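Local atomic coordinates of glutamine synthetase (Helicobacter pylori, PDB entry 5ZLI), a protein that belongs to the type I (GSI-beta) glutamine synthetase family, pairing a beta-Grasp domain with a larger catalytic domain in an assembly of twelve subunits. Residues F16-E21 and Y84-F89; E25-R30 and G46-G51; G277-V282 and Y329-P334. All blocks are in the same frame, centred on the assembly; numbering follows the deposited sequence.

Interaction 1 (F16-E21 and Y84-F89); sequences FEFCKE and YFIDPF
Tyr-84 sets one corner of its ring on Phe-18 of helix 9-20. The touching atom is CE1, which stands 3.3 Å above one face of the Phe-18 ring, displaced from its centre toward the rim; Phe-18 CD2 and CE2 are both 3.4 Å from Tyr-84 CE1. With centroids 4.8 Å apart and planes inclined at 56°, the rings meet obliquely. The two side chains run past each other in opposite directions, which brings Tyr-84 OH back to 4.1 Å from Phe-18 CB, at the root of its partner. Phe-18 reaches out because its CG lies opposite the backbone N (chi1 175°). On the tyrosine, Phe-15 adds an edge-to-face partner. The CB of Phe-85 is directed away from helix 9-20, and its ring touches Val-96 of strand 94-103 and Lys-247 of helix 238-258. Ile-86 joins the contact again, though only at its margin: CG1 comes to 4.2 Å from Phe-18 CZ, and the same side chain touches Asn-22. Asp-87 takes no part, and its OD2 accepts a hydrogen bond from Tyr-250 OH. No hydrogen bond links the segments, and nearly all of the 174 Å² they bury comes from Phe-18, Tyr-84 and Ile-86, which remain partly exposed. Phe-18 and Cys-19 also rest on Val-95 of strand 94-103, to which strand 84-87 is paired antiparallel. The arrangement is thus a helix-on-sheet contact, with helix 9-20 laid against the mixed sheet of the beta-Grasp domain.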
loop_
_atom_site.group_PDB
_atom_site.type_symbol
_atom_site.label_atom_id
_atom_site.label_comp_id
_atom_site.label_asym_id
_atom_site.label_seq_id
_atom_site.Cartn_x
_atom_site.Cartn_y
_atom_site.Cartn_z
ATOM N N PHE B 16 46.519 -23.724 32.928
ATOM C CA PHE B 16 46.564 -24.578 31.741
ATOM C C PHE B 16 45.743 -25.844 31.899
ATOM O O PHE B 16 45.196 -26.361 30.915
ATOM C CB PHE B 16 47.990 -24.981 31.419
ATOM C CG PHE B 16 48.586 -24.211 30.326
ATOM C CD1 PHE B 16 49.094 -22.953 30.553
ATOM C CD2 PHE B 16 48.609 -24.730 29.051
ATOM C CE1 PHE B 16 49.649 -22.228 29.518
ATOM C CE2 PHE B 16 49.153 -24.020 28.015
ATOM C CZ PHE B 16 49.674 -22.762 28.246
ATOM N N GLU B 17 45.697 -26.393 33.109
ATOM C CA GLU B 17 44.932 -27.615 33.320
ATOM C C GLU B 17 43.436 -27.324 33.362
ATOM O O GLU B 17 42.626 -28.118 32.869
ATOM C CB GLU B 17 45.400 -28.292 34.606
ATOM C CG GLU B 17 44.509 -29.438 35.096
ATOM C CD GLU B 17 43.418 -29.000 36.080
ATOM O OE1 GLU B 17 42.661 -29.878 36.548
ATOM O OE2 GLU B 17 43.311 -27.787 36.382
ATOM N N PHE B 18 43.060 -26.191 33.956
ATOM C CA PHE B 18 41.684 -25.710 33.896
ATOM C C PHE B 18 41.178 -25.685 32.457
ATOM O O PHE B 18 40.029 -26.054 32.182
ATOM C CB PHE B 18 41.654 -24.324 34.551
ATOM C CG PHE B 18 40.337 -23.586 34.481
ATOM C CD1 PHE B 18 39.326 -23.837 35.391
ATOM C CD2 PHE B 18 40.154 -22.570 33.568
ATOM C CE1 PHE B 18 38.134 -23.119 35.346
ATOM C CE2 PHE B 18 38.967 -21.854 33.523
ATOM C CZ PHE B 18 37.959 -22.132 34.412
ATOM N N CYS B 19 42.036 -25.276 31.519
ATOM C CA CYS B 19 41.665 -25.238 30.105
ATOM C C CYS B 19 41.522 -26.637 29.488
ATOM O O CYS B 19 40.562 -26.898 28.751
ATOM C CB CYS B 19 42.677 -24.389 29.335
ATOM S SG CYS B 19 42.627 -22.617 29.762
ATOM N N LYS B 20 42.486 -27.537 29.717
ATOM C CA LYS B 20 42.414 -28.838 29.050
ATOM C C LYS B 20 41.139 -29.604 29.429
ATOM O O LYS B 20 40.507 -30.227 28.564
ATOM C CB LYS B 20 43.668 -29.680 29.347
ATOM C CG LYS B 20 45.015 -29.124 28.854
ATOM C CD LYS B 20 46.162 -30.102 29.186
ATOM C CE LYS B 20 47.475 -29.802 28.433
ATOM N NZ LYS B 20 48.102 -28.513 28.818
ATOM N N GLU B 21 40.735 -29.560 30.711
ATOM C CA GLU B 21 39.581 -30.329 31.197
ATOM C C GLU B 21 38.260 -29.594 31.074
ATOM O O GLU B 21 37.227 -30.128 31.486
ATOM C CB GLU B 21 39.752 -30.760 32.656
ATOM C CG GLU B 21 40.941 -31.657 32.880
ATOM C CD GLU B 21 41.436 -31.617 34.319
ATOM O OE1 GLU B 21 40.635 -31.296 35.233
ATOM O OE2 GLU B 21 42.654 -31.820 34.516
ATOM N N TYR B 84 39.481 -15.472 36.448
ATOM C CA TYR B 84 39.162 -15.875 35.091
ATOM C C TYR B 84 37.876 -16.704 35.097
ATOM O O TYR B 84 37.362 -17.097 36.148
ATOM C CB TYR B 84 40.333 -16.625 34.432
ATOM C CG TYR B 84 40.908 -17.816 35.167
ATOM C CD1 TYR B 84 40.244 -19.027 35.192
ATOM C CD2 TYR B 84 42.158 -17.747 35.772
ATOM C CE1 TYR B 84 40.773 -20.128 35.835
ATOM C CE2 TYR B 84 42.710 -18.857 36.432
ATOM C CZ TYR B 84 42.002 -20.046 36.451
ATOM O OH TYR B 84 42.489 -21.165 37.070
ATOM N N PHE B 85 37.287 -16.872 33.922
ATOM C CA PHE B 85 36.035 -17.593 33.874
ATOM C C PHE B 85 35.761 -18.021 32.454
ATOM O O PHE B 85 36.180 -17.357 31.506
ATOM C CB PHE B 85 34.906 -16.720 34.386
ATOM C CG PHE B 85 34.703 -15.479 33.592
ATOM C CD1 PHE B 85 35.554 -14.383 33.747
ATOM C CD2 PHE B 85 33.616 -15.362 32.730
ATOM C CE1 PHE B 85 35.354 -13.187 33.011
ATOM C CE2 PHE B 85 33.395 -14.187 32.019
ATOM C CZ PHE B 85 34.276 -13.099 32.156
ATOM N N ILE B 86 35.037 -19.126 32.311
ATOM C CA ILE B 86 34.587 -19.522 30.982
ATOM C C ILE B 86 33.441 -18.626 30.536
ATOM O O ILE B 86 32.417 -18.513 31.225
ATOM C CB ILE B 86 34.165 -20.996 30.973
ATOM C CG1 ILE B 86 35.396 -21.891 31.129
ATOM C CG2 ILE B 86 33.360 -21.289 29.753
ATOM C CD1 ILE B 86 35.104 -23.405 31.090
ATOM N N ASP B 87 33.587 -18.020 29.364
ATOM C CA ASP B 87 32.528 -17.178 28.824
ATOM C C ASP B 87 31.347 -18.036 28.384
ATOM O O ASP B 87 31.502 -18.870 27.471
ATOM C CB ASP B 87 33.101 -16.353 27.679
ATOM C CG ASP B 87 32.199 -15.218 27.259
ATOM O OD1 ASP B 87 31.086 -15.120 27.794
ATOM O OD2 ASP B 87 32.647 -14.364 26.458
ATOM N N PRO B 88 30.155 -17.865 28.978
ATOM C CA PRO B 88 29.018 -18.723 28.596
ATOM C C PRO B 88 28.475 -18.411 27.224
ATOM O O PRO B 88 27.937 -19.313 26.568
ATOM C CB PRO B 88 27.974 -18.434 29.678
ATOM C CG PRO B 88 28.269 -17.050 30.090
ATOM C CD PRO B 88 29.776 -16.892 30.015
ATOM N N PHE B 89 28.655 -17.176 26.743
ATOM C CA PHE B 89 27.965 -16.746 25.537
ATOM C C PHE B 89 28.633 -17.277 24.286
ATOM O O PHE B 89 27.938 -17.766 23.392
ATOM C CB PHE B 89 27.924 -15.224 25.460
ATOM C CG PHE B 89 27.357 -14.578 26.666
ATOM C CD1 PHE B 89 26.017 -14.752 26.980
ATOM C CD2 PHE B 89 28.145 -13.775 27.479
ATOM C CE1 PHE B 89 25.463 -14.151 28.105
ATOM C CE2 PHE B 89 27.612 -13.171 28.606
ATOM C CZ PHE B 89 26.264 -13.363 28.923
#

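Interaction 2 (E25-R30 and G46-G51); sequences EFVDFR and GALTHG
Val-27, on strand 26-32, meets Leu-48 of the loop that follows strand 38-44 chiefly through methyl groups. Its CG2 lies 3.6 Å from Leu-48 CD1, and the two side chains are roughly perpendicular. CG2 is the branch that touches because it stands opposite the carbonyl carbon, while CG1 takes the place opposite the backbone N (chi1 -178°). The nearest CA pair, Val-27 and Leu-48, is still 8.6 Å apart, so the backbones are bridged by side chains. Asp-28 takes no part in this; its OD2 is gripped side-on by two nitrogens of Arg-30, with Arg-30 NE at 2.8 Å from Asp-28 OD2, and its OD1 accepts from His-40 ND1. Phe-29 returns to the leucine, the two side chains approaching head-on: CZ, at the far end of the ring, is 4.0 Å from Leu-48 CD2, which sits at the ring edge near its plane. Val-27 and Phe-29 both also pack on Val-97. Arg-30 keeps OD2 of Asp-28 within 8° of its guanidinium plane, and Trp-38 and Tyr-250 add cation-pi contacts. One leucine therefore divides its two methyls between two strand residues, and all three are buried. With 106 Å² covered and no hydrogen bond across, the loop is probably held to the strand here by close apolar fit and the exclusion of water, whereas the charged groups of the strand, Asp-28 and Arg-30, are bonded to each other and to residues outside the contact.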
loop_
_atom_site.group_PDB
_atom_site.type_symbol
_atom_site.label_atom_id
_atom_site.label_comp_id
_atom_site.label_asym_id
_atom_site.label_seq_id
_atom_site.Cartn_x
_atom_site.Cartn_y
_atom_site.Cartn_z
ATOM N N GLU B 25 39.003 -23.538 23.718
ATOM C CA GLU B 25 39.596 -23.386 22.422
ATOM C C GLU B 25 40.051 -21.981 22.150
ATOM O O GLU B 25 40.767 -21.781 21.173
ATOM C CB GLU B 25 38.625 -23.857 21.355
ATOM C CG GLU B 25 38.111 -25.227 21.681
ATOM C CD GLU B 25 37.672 -25.943 20.431
ATOM O OE1 GLU B 25 36.868 -25.326 19.703
ATOM O OE2 GLU B 25 38.145 -27.082 20.162
ATOM N N PHE B 26 39.642 -21.009 22.968
ATOM C CA PHE B 26 40.077 -19.632 22.802
ATOM C C PHE B 26 40.276 -19.017 24.174
ATOM O O PHE B 26 39.497 -19.270 25.099
ATOM C CB PHE B 26 39.069 -18.835 21.963
ATOM C CG PHE B 26 39.004 -19.310 20.555
ATOM C CD1 PHE B 26 38.149 -20.347 20.197
ATOM C CD2 PHE B 26 39.866 -18.803 19.604
ATOM C CE1 PHE B 26 38.139 -20.845 18.897
ATOM C CE2 PHE B 26 39.857 -19.282 18.313
ATOM C CZ PHE B 26 38.987 -20.304 17.955
ATOM N N VAL B 27 41.311 -18.194 24.300
ATOM C CA VAL B 27 41.555 -17.455 25.528
ATOM C C VAL B 27 41.328 -15.979 25.210
ATOM O O VAL B 27 41.990 -15.406 24.329
ATOM C CB VAL B 27 42.968 -17.720 26.081
ATOM C CG1 VAL B 27 43.202 -16.977 27.385
ATOM C CG2 VAL B 27 43.184 -19.195 26.313
ATOM N N ASP B 28 40.418 -15.362 25.952
ATOM C CA ASP B 28 39.915 -14.022 25.679
ATOM C C ASP B 28 40.572 -13.097 26.706
ATOM O O ASP B 28 40.100 -12.945 27.834
ATOM C CB ASP B 28 38.373 -14.000 25.767
ATOM C CG ASP B 28 37.740 -12.877 24.940
ATOM O OD1 ASP B 28 38.412 -12.370 24.007
ATOM O OD2 ASP B 28 36.560 -12.524 25.204
ATOM N N PHE B 29 41.691 -12.491 26.318
ATOM C CA PHE B 29 42.401 -11.604 27.227
ATOM C C PHE B 29 41.656 -10.291 27.254
ATOM O O PHE B 29 41.556 -9.623 26.222
ATOM C CB PHE B 29 43.837 -11.381 26.774
ATOM C CG PHE B 29 44.619 -12.631 26.657
ATOM C CD1 PHE B 29 44.838 -13.409 27.767
ATOM C CD2 PHE B 29 45.173 -13.017 25.461
ATOM C CE1 PHE B 29 45.570 -14.593 27.693
ATOM C CE2 PHE B 29 45.915 -14.189 25.374
ATOM C CZ PHE B 29 46.111 -14.985 26.492
ATOM N N ARG B 30 41.183 -9.885 28.422
ATOM C CA ARG B 30 40.393 -8.672 28.501
ATOM C C ARG B 30 41.065 -7.618 29.369
ATOM O O ARG B 30 41.747 -7.934 30.354
ATOM C CB ARG B 30 39.014 -8.981 28.991
ATOM C CG ARG B 30 38.307 -9.817 27.997
ATOM C CD ARG B 30 36.827 -9.727 28.162
ATOM N NE ARG B 30 36.210 -10.634 27.218
ATOM C CZ ARG B 30 34.941 -10.975 27.268
ATOM N NH1 ARG B 30 34.192 -10.475 28.238
ATOM N NH2 ARG B 30 34.437 -11.819 26.367
ATOM N N GLY B 46 46.320 -23.515 22.530
ATOM C CA GLY B 46 47.217 -24.436 21.889
ATOM C C GLY B 46 48.336 -23.702 21.197
ATOM O O GLY B 46 49.414 -24.258 21.003
ATOM N N ALA B 47 48.077 -22.465 20.804
ATOM C CA ALA B 47 49.087 -21.550 20.335
ATOM C C ALA B 47 49.564 -20.692 21.482
ATOM O O ALA B 47 50.336 -19.746 21.279
ATOM C CB ALA B 47 48.522 -20.678 19.209
ATOM N N LEU B 48 49.171 -21.060 22.694
ATOM C CA LEU B 48 49.542 -20.336 23.896
ATOM C C LEU B 48 50.788 -20.938 24.494
ATOM O O LEU B 48 50.855 -22.149 24.719
ATOM C CB LEU B 48 48.448 -20.350 24.956
ATOM C CG LEU B 48 47.552 -19.131 25.028
ATOM C CD1 LEU B 48 46.779 -19.222 26.327
ATOM C CD2 LEU B 48 48.431 -17.916 25.019
ATOM N N THR B 49 51.751 -20.081 24.769
ATOM C CA THR B 49 52.968 -20.484 25.438
ATOM C C THR B 49 52.842 -20.275 26.925
ATOM O O THR B 49 52.029 -19.475 27.398
ATOM C CB THR B 49 54.139 -19.633 24.966
ATOM O OG1 THR B 49 54.200 -18.466 25.794
ATOM C CG2 THR B 49 53.947 -19.201 23.528
ATOM N N HIS B 50 53.638 -21.035 27.672
ATOM C CA HIS B 50 53.891 -20.662 29.055
ATOM C C HIS B 50 54.485 -19.251 29.094
ATOM O O HIS B 50 54.089 -18.413 29.915
ATOM C CB HIS B 50 54.824 -21.699 29.701
ATOM C CG HIS B 50 54.224 -23.073 29.802
ATOM N ND1 HIS B 50 53.352 -23.440 30.807
ATOM C CD2 HIS B 50 54.336 -24.153 28.991
ATOM C CE1 HIS B 50 52.972 -24.692 30.627
ATOM N NE2 HIS B 50 53.555 -25.149 29.533
ATOM N N GLY B 51 55.385 -18.955 28.150
ATOM C CA GLY B 51 56.078 -17.674 28.118
ATOM C C GLY B 51 55.198 -16.477 27.809
ATOM O O GLY B 51 55.512 -15.351 28.214
#

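Interaction 3 (G277-V282 and Y329-P334); sequences GMHTHV and YKRLIP
Gly-277 and Arg-331 are the nearest CA pair of the two segments, 8.5 Å apart. Gly-277 is extended just ahead of strand 278-286, and Arg-331 lies in the weakly bonded helical turn of about 329-331. Beyond it the chain folds into an inverse gamma turn centred on Leu-332, with Ile-333 N donating to Arg-331 O at 2.9 Å. The gap between the backbones is spanned by one side chain. Arg-331 has CG opposite its backbone N (chi1 166°) and stays extended as far as NE, so the guanidinium is delivered to the glycine; there Arg-331 CZ lies 3.5 Å and NE 3.6 Å from Gly-277 CA. Neither is a polar bond, and no hydrogen bond crosses between the segments. Strand 278-286 belongs to the large mixed sheet of the glutamine synthetase catalytic domain, where it runs antiparallel to strands 133-145 and 366-368; Gly-277 N is bonded to Glu-141 OE1, and Met-278 is backbone-bonded to Pro-371. His-279 supplies the second touch: its CE1 meets the edge of the guanidinium, near its plane, 3.9 Å from Arg-331 NH2. Ring and guanidinium planes are inclined at 46°, and His-279 ND1 stays 4.4 Å from Arg-331 NH2, too far for a bond. NH1 and NH2 of Arg-331 find their hydrogen-bond partners outside the two segments. NH2 donates to the backbone O of Arg-369 and NH1 to that of Phe-370, two successive carbonyls which probably fix the turn of the planar group and keep it beside the glycine. On the helix side, Lys-330 NZ forms a salt bridge with Glu-474 of another subunit.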
loop_
_atom_site.group_PDB
_atom_site.type_symbol
_atom_site.label_atom_id
_atom_site.label_comp_id
_atom_site.label_asym_id
_atom_site.label_seq_id
_atom_site.Cartn_x
_atom_site.Cartn_y
_atom_site.Cartn_z
ATOM N N GLY B 277 22.212 4.635 39.403
ATOM C CA GLY B 277 23.338 4.973 40.236
ATOM C C GLY B 277 24.319 3.833 40.295
ATOM O O GLY B 277 23.988 2.704 39.910
ATOM N N MET B 278 25.550 4.126 40.710
ATOM C CA MET B 278 26.456 3.103 41.217
ATOM C C MET B 278 26.620 3.418 42.698
ATOM O O MET B 278 27.552 4.099 43.114
ATOM C CB MET B 278 27.801 3.053 40.467
ATOM C CG MET B 278 28.700 1.884 40.884
ATOM S SD MET B 278 30.313 1.815 40.059
ATOM C CE MET B 278 31.051 3.330 40.683
ATOM N N HIS B 279 25.645 2.970 43.487
ATOM C CA HIS B 279 25.702 3.050 44.938
ATOM C C HIS B 279 26.859 2.183 45.435
ATOM O O HIS B 279 26.827 0.950 45.355
ATOM C CB HIS B 279 24.358 2.622 45.520
ATOM C CG HIS B 279 23.227 3.498 45.086
ATOM N ND1 HIS B 279 23.408 4.821 44.737
ATOM C CD2 HIS B 279 21.916 3.231 44.880
ATOM C CE1 HIS B 279 22.251 5.342 44.372
ATOM N NE2 HIS B 279 21.331 4.397 44.442
ATOM N N THR B 280 27.906 2.844 45.903
ATOM C CA THR B 280 29.170 2.213 46.257
ATOM C C THR B 280 29.293 2.174 47.777
ATOM O O THR B 280 29.107 3.194 48.447
ATOM C CB THR B 280 30.336 2.967 45.589
ATOM O OG1 THR B 280 29.932 4.306 45.323
ATOM C CG2 THR B 280 30.673 2.369 44.260
ATOM N N HIS B 281 29.556 0.992 48.317
ATOM C CA HIS B 281 29.681 0.773 49.750
ATOM C C HIS B 281 31.147 0.547 50.113
ATOM O O HIS B 281 31.800 -0.326 49.526
ATOM C CB HIS B 281 28.838 -0.442 50.187
ATOM C CG HIS B 281 27.347 -0.251 50.092
ATOM N ND1 HIS B 281 26.469 -0.851 50.976
ATOM C CD2 HIS B 281 26.579 0.457 49.226
ATOM C CE1 HIS B 281 25.228 -0.516 50.664
ATOM N NE2 HIS B 281 25.266 0.279 49.607
ATOM N N VAL B 282 31.668 1.308 51.091
ATOM C CA VAL B 282 33.071 1.143 51.481
ATOM C C VAL B 282 33.202 0.688 52.937
ATOM O O VAL B 282 32.401 1.049 53.802
ATOM C CB VAL B 282 33.886 2.447 51.261
ATOM C CG1 VAL B 282 33.796 2.914 49.827
ATOM C CG2 VAL B 282 33.401 3.523 52.204
ATOM N N TYR B 329 25.542 14.154 34.945
ATOM C CA TYR B 329 25.037 15.355 35.566
ATOM C C TYR B 329 23.580 15.631 35.237
ATOM O O TYR B 329 22.978 16.476 35.888
ATOM C CB TYR B 329 25.926 16.519 35.164
ATOM C CG TYR B 329 27.300 16.295 35.678
ATOM C CD1 TYR B 329 27.689 16.792 36.925
ATOM C CD2 TYR B 329 28.196 15.512 34.972
ATOM C CE1 TYR B 329 28.956 16.551 37.425
ATOM C CE2 TYR B 329 29.476 15.266 35.461
ATOM C CZ TYR B 329 29.847 15.791 36.681
ATOM O OH TYR B 329 31.113 15.540 37.149
ATOM N N LYS B 330 23.002 14.952 34.246
ATOM C CA LYS B 330 21.551 14.952 34.103
ATOM C C LYS B 330 20.860 14.165 35.203
ATOM O O LYS B 330 19.662 14.350 35.422
ATOM C CB LYS B 330 21.172 14.397 32.733
ATOM C CG LYS B 330 22.060 14.958 31.640
ATOM C CD LYS B 330 21.485 16.273 31.094
ATOM C CE LYS B 330 22.584 17.098 30.455
ATOM N NZ LYS B 330 23.418 16.352 29.501
ATOM N N ARG B 331 21.583 13.277 35.871
ATOM C CA ARG B 331 21.088 12.497 36.989
ATOM C C ARG B 331 21.186 13.248 38.313
ATOM O O ARG B 331 20.348 13.024 39.199
ATOM C CB ARG B 331 21.864 11.191 37.056
ATOM C CG ARG B 331 21.724 10.412 38.330
ATOM C CD ARG B 331 22.442 9.090 38.194
ATOM N NE ARG B 331 22.487 8.348 39.450
ATOM C CZ ARG B 331 23.426 8.497 40.386
ATOM N NH1 ARG B 331 24.432 9.350 40.216
ATOM N NH2 ARG B 331 23.360 7.782 41.501
ATOM N N LEU B 332 22.199 14.113 38.471
ATOM C CA LEU B 332 22.470 14.823 39.720
ATOM C C LEU B 332 21.582 16.055 39.892
ATOM O O LEU B 332 22.044 17.140 40.274
ATOM C CB LEU B 332 23.947 15.214 39.743
ATOM C CG LEU B 332 24.880 13.999 39.489
ATOM C CD1 LEU B 332 26.369 14.403 39.454
ATOM C CD2 LEU B 332 24.651 12.733 40.382
ATOM N N ILE B 333 20.284 15.843 39.711
ATOM C CA ILE B 333 19.226 16.841 39.803
ATOM C C ILE B 333 18.312 16.417 40.947
ATOM O O ILE B 333 18.091 15.212 41.162
ATOM C CB ILE B 333 18.485 16.972 38.461
ATOM C CG1 ILE B 333 19.217 17.928 37.519
ATOM C CG2 ILE B 333 17.050 17.396 38.637
ATOM C CD1 ILE B 333 20.660 17.655 37.301
ATOM N N PRO B 334 17.773 17.365 41.711
ATOM C CA PRO B 334 16.995 17.000 42.899
ATOM C C PRO B 334 15.774 16.146 42.591
ATOM O O PRO B 334 15.107 16.323 41.573
ATOM C CB PRO B 334 16.561 18.365 43.457
ATOM C CG PRO B 334 16.678 19.317 42.301
ATOM C CD PRO B 334 17.853 18.830 41.536
#

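How the interactions relate
Interactions 1 and 2 share the beta-Grasp sheet, with centres 11 Å apart, and helix 9-20 of the first is followed in the chain by strand 26-32 of the second. They meet through a salt bridge, Asp-87 OD2 to Arg-30 NH2 at 3.1 Å, and through Phe-16, whose ring packs near Leu-48 O and stacks with His-50. Interaction 1 is an aromatic contact near the surface; interaction 2, buried, sets one leucine against a valine and a phenylalanine. Interaction 3 is also buried but belongs to the catalytic domain, its nearest atoms about 17 Å from either of the others; there a guanidinium, hydrogen-bonded outside the contact, rests on a glycine and a histidine without a bond between them.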